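Local coordinates for DUF269-containing protein (Cyanothece sp. ATCC 51142, PDB 3NJ2), which is of unknown function but belongs to the DUF269 family and is associated with nitrogen fixation in this cyanobacterium, at residues B[65-69]-B[142-147]. Residues are numbered along the deposited sequence; the frame is centred on the assembly and turned at random.
Sequences YVIPK and FGFDTL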
loop_
_atom_site.group_PDB
_atom_site.type_symbol
_atom_site.label_atom_id
_atom_site.label_comp_id
_atom_site.label_asym_id
_atom_site.label_seq_id
_atom_site.Cartn_x
_atom_site.Cartn_y
_atom_site.Cartn_z
ATOM N N TYR B 65 17.457 8.771 11.405
ATOM C CA TYR B 65 17.082 9.224 10.026
ATOM C C TYR B 65 18.229 9.865 9.293
ATOM O O TYR B 65 18.104 10.134 8.082
ATOM C CB TYR B 65 15.925 10.245 10.133
ATOM C CG TYR B 65 14.592 9.609 10.429
ATOM C CD1 TYR B 65 14.180 9.355 11.751
ATOM C CD2 TYR B 65 13.744 9.207 9.394
ATOM C CE1 TYR B 65 12.955 8.762 12.017
ATOM C CE2 TYR B 65 12.567 8.611 9.631
ATOM C CZ TYR B 65 12.148 8.348 10.948
ATOM O OH TYR B 65 10.918 7.757 11.156
ATOM N N VAL B 66 19.253 10.324 10.029
ATOM C CA VAL B 66 20.364 11.057 9.427
ATOM C C VAL B 66 21.561 10.181 9.421
ATOM O O VAL B 66 22.030 9.720 10.458
ATOM C CB VAL B 66 20.568 12.458 10.159
ATOM C CG1 VAL B 66 21.720 13.269 9.568
ATOM C CG2 VAL B 66 19.256 13.285 10.080
ATOM N N ILE B 67 22.058 9.899 8.207
ATOM C CA ILE B 67 23.084 8.889 8.055
ATOM C C ILE B 67 23.927 9.413 6.928
ATOM O O ILE B 67 23.400 9.720 5.873
ATOM C CB ILE B 67 22.483 7.466 7.607
ATOM C CG1 ILE B 67 21.435 6.837 8.532
ATOM C CG2 ILE B 67 23.605 6.415 7.612
ATOM C CD1 ILE B 67 20.643 5.634 7.865
ATOM N N PRO B 68 25.249 9.513 7.142
ATOM C CA PRO B 68 26.158 9.990 6.111
ATOM C C PRO B 68 26.009 9.230 4.765
ATOM O O PRO B 68 25.911 8.012 4.765
ATOM C CB PRO B 68 27.550 9.770 6.749
ATOM C CG PRO B 68 27.288 9.761 8.290
ATOM C CD PRO B 68 25.946 9.028 8.347
ATOM N N LYS B 69 26.038 9.970 3.657
ATOM C CA LYS B 69 25.841 9.409 2.299
ATOM C C LYS B 69 26.635 8.102 2.108
ATOM O O LYS B 69 26.112 7.070 1.650
ATOM C CB LYS B 69 26.264 10.474 1.272
ATOM C CG LYS B 69 26.047 10.138 -0.230
ATOM C CD LYS B 69 27.257 10.626 -1.118
ATOM C CE LYS B 69 27.366 12.173 -1.284
ATOM N NZ LYS B 69 27.900 12.561 -2.658
ATOM N N PHE B 142 17.213 3.721 3.618
ATOM C CA PHE B 142 16.379 4.932 3.875
ATOM C C PHE B 142 17.130 5.832 4.827
ATOM O O PHE B 142 17.585 5.397 5.893
ATOM C CB PHE B 142 15.044 4.533 4.468
ATOM C CG PHE B 142 14.124 5.659 4.654
ATOM C CD1 PHE B 142 13.492 6.258 3.548
ATOM C CD2 PHE B 142 13.943 6.167 5.934
ATOM C CE1 PHE B 142 12.610 7.319 3.750
ATOM C CE2 PHE B 142 13.056 7.185 6.146
ATOM C CZ PHE B 142 12.450 7.806 5.079
ATOM N N GLY B 143 17.159 7.102 4.483
ATOM C CA GLY B 143 17.869 8.061 5.354
ATOM C C GLY B 143 18.270 9.302 4.571
ATOM O O GLY B 143 18.045 9.391 3.323
ATOM N N PHE B 144 18.815 10.292 5.311
ATOM C CA PHE B 144 19.114 11.610 4.761
ATOM C C PHE B 144 20.460 12.130 5.184
ATOM O O PHE B 144 20.937 11.792 6.264
ATOM C CB PHE B 144 18.033 12.615 5.216
ATOM C CG PHE B 144 16.598 12.194 4.839
ATOM C CD1 PHE B 144 15.998 12.672 3.687
ATOM C CD2 PHE B 144 15.921 11.216 5.605
ATOM C CE1 PHE B 144 14.681 12.207 3.359
ATOM C CE2 PHE B 144 14.627 10.732 5.237
ATOM C CZ PHE B 144 14.020 11.263 4.128
ATOM N N ASP B 145 21.133 12.865 4.288
ATOM C CA ASP B 145 22.478 13.353 4.661
ATOM C C ASP B 145 22.570 14.197 5.914
ATOM O O ASP B 145 23.558 14.148 6.611
ATOM C CB ASP B 145 23.140 14.160 3.547
ATOM C CG ASP B 145 23.298 13.367 2.256
ATOM O OD1 ASP B 145 23.230 12.106 2.274
ATOM O OD2 ASP B 145 23.469 14.071 1.215
ATOM N N THR B 146 21.545 15.017 6.156
ATOM C CA THR B 146 21.570 16.001 7.228
ATOM C C THR B 146 20.155 16.251 7.691
ATOM O O THR B 146 19.175 15.855 7.034
ATOM C CB THR B 146 21.991 17.376 6.764
ATOM O OG1 THR B 146 21.056 17.818 5.783
ATOM C CG2 THR B 146 23.419 17.421 6.132
ATOM N N LEU B 147 20.044 16.802 8.895
ATOM C CA LEU B 147 18.728 17.175 9.426
ATOM C C LEU B 147 17.994 18.109 8.490
ATOM O O LEU B 147 16.778 18.009 8.326
ATOM C CB LEU B 147 18.857 17.887 10.804
ATOM C CG LEU B 147 19.038 16.836 11.896
ATOM C CD1 LEU B 147 19.680 17.677 13.073
ATOM C CD2 LEU B 147 17.716 16.105 12.225
#
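Phe144 holds Val66 between two backbone hydrogen bonds. Phe144 N donates to Tyr65 O at 2.9 Å, a bent bond (140° at the hydrogen). Phe144 O accepts from Ile67 N, also at 2.9 Å but straighter (161°). This is the bonding pattern of a single parallel beta bridge, isolated between two loops whose end-to-end directions are nearly perpendicular. Phe144 O also receives a CA-H...O contact from Val66 CA. The edge of the Phe144 ring leans on the same carbonyl that its N binds, with CD2 3.5 Å from Tyr65 O.

Side chains fill in around the bridge. Val66 sets its methyls against the backbone leading into helix 147-167. With CG1 anti to the backbone N (chi1 -180°) and CG2 anti to the carbonyl carbon, they part: CG1 lies 3.6 Å from Asp145 O, while CG2 meets Leu147 CD2 at 3.9 Å, the two side chains crossing at about a right angle. At the other end of the contact, Tyr65 CE2 lies 3.8 Å from Phe142 CE2, at the edge of the Phe142 ring. Ile67 CD1 rests 3.6 Å from Phe142 O, beside Gly143, which has no CB to crowd this methyl or, at its backbone conformation, the carbonyl O of Phe142.

Arg72 ties the polar side together: its NH1 forms a salt bridge to Asp145 OD1 and a hydrogen bond to Ile67 O, so a single guanidinium grips both segments. Asp145 OD1 also lies 3.6 Å from Lys69 CB.

The bridge lies two residues ahead of two helix starts: Pro68 sits at the N-cap position of helix 69-73, and Thr146 OG1 caps helix 147-167 through Lys149 N. Tyr65 OH is hydrogen-bonded to Arg88 O in helix 83-104, from which Tyr92 meets the rings of Phe142 and Phe144. Helix 35-46 packs on Tyr65, and helix 24-33 on Leu147; 142-147 ends the loop from strand 129-136, and Leu150 of helix 147-167 packs back on Tyr65 and Phe144.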